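Local coordinates for cupin domain-containing protein (PDB 3LAG), which is of unknown function but has a cupin domain that binds a nickel ion in the crystal, at residues I10-D13 with R18-E21; G56-A61 with D78-S83. One frame throughout, in Å; residues are numbered along the deposited sequence.

Contact 1 of 2, residues I10-D13 with R18-E21; sequences IQID and RVTE
With CG of D13 anti to the backbone N (chi1 -169°) and the R18 chain running straight to CD before it bends at chi3 (-78°), the carboxylate and the guanidinium meet beside their paired strands. R18 grips side-on: NE reaches D13 OD1 at 2.9 Å on an almost straight line, while NH2 reaches D13 OD2 at 3.0 Å along a more bent path. The two groups are not coplanar; their planes stand 75° apart, and both oxygens are approached from above the carboxylate, although OD1 lies in the guanidinium plane. I10, on the same face of the sheet, lays its CD1 over one face of that guanidinium, 3.8 Å from R18 NH1. The CG1-CD1 arm of an isoleucine suits this spot, its CG1 meeting T20 OG1 while CD1 reaches over the flat cation.

Strand 4-13 carries a classic beta bulge, Q11 and I12 both facing V19 of the antiparallel partner. V19 O takes a bond from Q11 N at 2.8 Å and a weak one from I12 N, and V19 N returns a bond to I12 O at 2.9 Å. On the face away from the salt bridge, I12 and V19 lie side by side, CD1 of I12 3.8 Å from CG2 of V19, and S68 of the second subunit packs on both. The bulge residue Q11 spends its amide chiefly on that subunit, OE1 on S68 and NE2 on G66 O, with a weak and doubtful bond to E21 OE1 in one conformer of E21; E21 OE2 pairs with R23. Since K95 also bridges to D13 OD1, two cations converge on one carboxylate, which would be expected to favour its ionised form.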
loop_
_atom_site.group_PDB
_atom_site.type_symbol
_atom_site.label_atom_id
_atom_site.label_comp_id
_atom_site.label_asym_id
_atom_site.label_seq_id
_atom_site.Cartn_x
_atom_site.Cartn_y
_atom_site.Cartn_z
ATOM N N ILE B 10 2.651 10.501 7.777
ATOM C CA ILE B 10 3.110 10.578 6.397
ATOM C C ILE B 10 4.401 9.778 6.269
ATOM O O ILE B 10 5.442 10.178 6.783
ATOM C CB ILE B 10 3.272 12.035 5.926
ATOM C CG1 ILE B 10 1.910 12.740 5.949
ATOM C CG2 ILE B 10 3.844 12.092 4.521
ATOM C CD1 ILE B 10 1.957 14.243 5.766
ATOM N N GLN B 11 4.322 8.629 5.611
ATOM C CA GLN B 11 5.461 7.722 5.500
ATOM C C GLN B 11 6.399 8.105 4.369
ATOM O O GLN B 11 7.615 7.903 4.460
ATOM C CB GLN B 11 4.985 6.291 5.295
ATOM C CG GLN B 11 4.255 5.713 6.487
ATOM C CD GLN B 11 4.004 4.242 6.329
ATOM O OE1 GLN B 11 4.235 3.675 5.265
ATOM N NE2 GLN B 11 3.511 3.611 7.381
ATOM N N ILE B 12 5.816 8.617 3.286
ATOM C CA ILE B 12 6.575 8.972 2.093
ATOM C C ILE B 12 5.962 10.239 1.554
ATOM O O ILE B 12 4.732 10.381 1.500
ATOM C CB ILE B 12 6.445 7.893 0.989
ATOM C CG1 ILE B 12 7.037 6.560 1.444
ATOM C CG2 ILE B 12 7.093 8.373 -0.310
ATOM C CD1 ILE B 12 6.676 5.409 0.541
ATOM N N ASP B 13 6.795 11.173 1.124
ATOM C CA ASP B 13 6.256 12.348 0.470
ATOM C C ASP B 13 7.315 12.894 -0.482
ATOM O O ASP B 13 8.399 13.313 -0.045
ATOM C CB ASP B 13 5.851 13.414 1.492
ATOM C CG ASP B 13 5.047 14.538 0.875
ATOM O OD1 ASP B 13 4.247 14.269 -0.055
ATOM O OD2 ASP B 13 5.228 15.703 1.300
ATOM N N ARG B 18 2.433 10.836 -2.260
ATOM C CA ARG B 18 2.386 10.903 -0.806
ATOM C C ARG B 18 1.693 9.667 -0.256
ATOM O O ARG B 18 0.596 9.322 -0.702
ATOM C CB ARG B 18 1.620 12.129 -0.340
ATOM C CG ARG B 18 1.559 12.243 1.178
ATOM C CD ARG B 18 0.893 13.518 1.596
ATOM N NE ARG B 18 1.817 14.637 1.463
ATOM C CZ ARG B 18 1.624 15.837 1.999
ATOM N NH1 ARG B 18 0.528 16.085 2.703
ATOM N NH2 ARG B 18 2.530 16.789 1.828
ATOM N N VAL B 19 2.323 9.029 0.724
ATOM C CA VAL B 19 1.780 7.844 1.379
ATOM C C VAL B 19 1.525 8.165 2.843
ATOM O O VAL B 19 2.454 8.511 3.567
ATOM C CB VAL B 19 2.734 6.646 1.262
ATOM C CG1 VAL B 19 2.109 5.446 1.925
ATOM C CG2 VAL B 19 3.035 6.341 -0.200
ATOM N N THR B 20 0.260 8.075 3.251
ATOM C CA THR B 20 -0.151 8.351 4.623
ATOM C C THR B 20 -0.793 7.133 5.248
ATOM O O THR B 20 -1.702 6.532 4.674
ATOM C CB THR B 20 -1.175 9.501 4.683
ATOM O OG1 THR B 20 -0.644 10.642 4.002
ATOM C CG2 THR B 20 -1.496 9.887 6.123
ATOM N N GLU B 21 -0.307 6.777 6.430
ATOM C CA GLU B 21 -0.926 5.740 7.238
ATOM C C GLU B 21 -1.998 6.358 8.124
ATOM O O GLU B 21 -1.719 7.272 8.903
ATOM C CB GLU B 21 0.126 5.055 8.108
ATOM C CG GLU B 21 -0.428 3.983 9.017
ATOM C CD GLU B 21 0.655 3.372 9.880
ATOM O OE1 GLU B 21 1.794 3.889 9.855
ATOM O OE2 GLU B 21 0.378 2.374 10.573
#

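Contact 2 of 2, residues G56-A61 with D78-S83; sequences GTRSLA and DVRNES
R58 and R80 cross obliquely at the protein surface, their guanidinium planes 31° apart, with CD of R80 lying over one face of the R58 group. R58 NH2 in turn stands over a face of the R80 guanidinium, 3.7 Å from R80 NE. The nearby carboxylates probably offset the closeness of two like charges. E82, bent at chi2, brings its OE2 to both: R80 NE meets E82 OE2 at 3.2 Å, in the guanidinium plane and nearly in line with the C-O bond, whereas R58 NH1 meets E82 OE2 obliquely and weakly at 3.4 Å. The side chains of R58 and E82 cross at about a right angle, yet their flat ends are only 28° apart.

R80 is the hub. Its chain turns at chi3 (68°), which lays the guanidinium across the space between D78 and E82, and both acids meet it at the edge: NH2 of R80 bonds D78 OD2 at 3.0 Å on the syn side of that carboxylate. Arginine suits this place, since its nitrogens point along different edges of one rigid plane; a leucine here would probably leave D78 OD2 without its cation and E82 OE2 with, among these side chains, just the weak R58 bond. R58 suits the strand start, its extended chain long enough to reach across to E82.

At N81 the chain makes an Asx turn: its OD1 accepts from S83 N, two residues on, at 2.9 Å and from S83 OG at 2.7 Å, the latter in the carbonyl plane on a lone pair; N81 ND2 bonds L24 O and A85 O. Beside it lies a surface salt-bridge network in which R80 joins D78 and E82 and R58 adds a weak bond to E82, linking two strands of the cupin fold on either side of strand 47-52.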
loop_
_atom_site.group_PDB
_atom_site.type_symbol
_atom_site.label_atom_id
_atom_site.label_comp_id
_atom_site.label_asym_id
_atom_site.label_seq_id
_atom_site.Cartn_x
_atom_site.Cartn_y
_atom_site.Cartn_z
ATOM N N GLY B 56 -24.963 13.939 4.643
ATOM C CA GLY B 56 -25.131 13.445 5.992
ATOM C C GLY B 56 -25.481 11.975 6.083
ATOM O O GLY B 56 -25.455 11.401 7.173
ATOM N N THR B 57 -25.809 11.353 4.950
ATOM C CA THR B 57 -26.083 9.915 4.956
ATOM C C THR B 57 -24.788 9.121 5.101
ATOM O O THR B 57 -23.712 9.599 4.746
ATOM C CB THR B 57 -26.912 9.426 3.725
ATOM O OG1 THR B 57 -26.175 9.623 2.512
ATOM C CG2 THR B 57 -28.238 10.171 3.637
ATOM N N ARG B 58 -24.915 7.912 5.634
ATOM C CA ARG B 58 -23.767 7.097 5.997
ATOM C C ARG B 58 -23.816 5.728 5.358
ATOM O O ARG B 58 -24.893 5.155 5.162
ATOM C CB ARG B 58 -23.711 6.904 7.514
ATOM C CG ARG B 58 -23.448 8.167 8.297
ATOM C CD ARG B 58 -23.394 7.872 9.787
ATOM N NE ARG B 58 -22.957 9.039 10.547
ATOM C CZ ARG B 58 -22.370 8.979 11.736
ATOM N NH1 ARG B 58 -22.145 7.801 12.309
ATOM N NH2 ARG B 58 -22.004 10.097 12.351
ATOM N N SER B 59 -22.636 5.199 5.077
ATOM C CA SER B 59 -22.497 3.840 4.592
ATOM C C SER B 59 -21.270 3.241 5.264
ATOM O O SER B 59 -20.471 3.953 5.869
ATOM C CB SER B 59 -22.360 3.816 3.070
ATOM O OG SER B 59 -21.239 4.574 2.646
ATOM N N LEU B 60 -21.085 1.937 5.098
ATOM C CA LEU B 60 -20.047 1.216 5.818
ATOM C C LEU B 60 -19.143 0.455 4.846
ATOM O O LEU B 60 -19.446 -0.681 4.464
ATOM C CB LEU B 60 -20.705 0.249 6.798
ATOM C CG LEU B 60 -19.836 -0.418 7.861
ATOM C CD1 LEU B 60 -19.099 0.627 8.681
ATOM C CD2 LEU B 60 -20.700 -1.290 8.762
ATOM N N ALA B 61 -18.051 1.097 4.429
ATOM C CA ALA B 61 -17.124 0.498 3.478
ATOM C C ALA B 61 -16.553 -0.786 4.068
ATOM O O ALA B 61 -16.081 -0.815 5.222
ATOM C CB ALA B 61 -16.006 1.471 3.135
ATOM N N ASP B 78 -16.474 12.471 5.317
ATOM C CA ASP B 78 -15.893 12.243 6.641
ATOM C C ASP B 78 -15.795 10.736 6.792
ATOM O O ASP B 78 -16.707 10.027 6.392
ATOM C CB ASP B 78 -16.816 12.806 7.724
ATOM C CG ASP B 78 -16.243 12.681 9.133
ATOM O OD1 ASP B 78 -15.020 12.475 9.299
ATOM O OD2 ASP B 78 -17.051 12.845 10.071
ATOM N N VAL B 79 -14.699 10.240 7.344
ATOM C CA VAL B 79 -14.561 8.816 7.569
ATOM C C VAL B 79 -14.460 8.577 9.069
ATOM O O VAL B 79 -13.717 9.263 9.770
ATOM C CB VAL B 79 -13.362 8.267 6.803
ATOM C CG1 VAL B 79 -12.961 6.910 7.326
ATOM C CG2 VAL B 79 -13.700 8.234 5.307
ATOM N N ARG B 80 -15.242 7.621 9.553
ATOM C CA ARG B 80 -15.355 7.385 10.981
ATOM C C ARG B 80 -15.249 5.919 11.322
ATOM O O ARG B 80 -15.487 5.051 10.482
ATOM C CB ARG B 80 -16.701 7.891 11.482
ATOM C CG ARG B 80 -17.010 9.297 11.017
ATOM C CD ARG B 80 -18.346 9.774 11.536
ATOM N NE ARG B 80 -18.355 9.982 12.980
ATOM C CZ ARG B 80 -18.107 11.146 13.578
ATOM N NH1 ARG B 80 -18.156 11.240 14.900
ATOM N NH2 ARG B 80 -17.808 12.219 12.863
ATOM N N ASN B 81 -14.917 5.649 12.578
ATOM C CA ASN B 81 -14.912 4.291 13.074
ATOM C C ASN B 81 -15.981 4.096 14.143
ATOM O O ASN B 81 -15.814 4.534 15.288
ATOM C CB ASN B 81 -13.538 3.929 13.613
ATOM C CG ASN B 81 -13.425 2.468 13.962
ATOM O OD1 ASN B 81 -14.387 1.701 13.819
ATOM N ND2 ASN B 81 -12.242 2.065 14.411
ATOM N N GLU B 82 -17.086 3.464 13.748
ATOM C CA GLU B 82 -18.163 3.153 14.682
ATOM C C GLU B 82 -18.118 1.683 15.098
ATOM O O GLU B 82 -19.047 1.180 15.734
ATOM C CB GLU B 82 -19.528 3.499 14.081
ATOM C CG GLU B 82 -19.634 4.917 13.514
ATOM C CD GLU B 82 -19.498 6.009 14.557
ATOM O OE1 GLU B 82 -19.575 5.699 15.764
ATOM O OE2 GLU B 82 -19.319 7.186 14.170
ATOM N N SER B 83 -17.034 1.005 14.731
ATOM C CA SER B 83 -16.839 -0.393 15.079
ATOM C C SER B 83 -16.041 -0.502 16.372
ATOM O O SER B 83 -15.643 0.511 16.965
ATOM C CB SER B 83 -16.112 -1.135 13.948
ATOM O OG SER B 83 -14.696 -0.976 14.009
#

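In the fold
From the N terminus, strand 4-13 runs into a short turn carrying D15 and E16, calcium-binding residues, and contact 1 closes that turn, pairing strands 4-13 and 17-24 as a beta hairpin. The chain then passes H33 and H35 of the nickel site before contact 2 begins. Contact 2 closes a longer loop, joining 56-61 to 78-83 and enclosing strand 69-71 and H77, the third nickel ligand. The two contacts follow in series, neither nested nor crossed. The centres of contact 1 and contact 2 lie about 23 Å apart, on opposite sides of the chain's centre. Contact 1 faces the second subunit, whereas no other chain of the assembly touches contact 2; the same mixed sheet carries both.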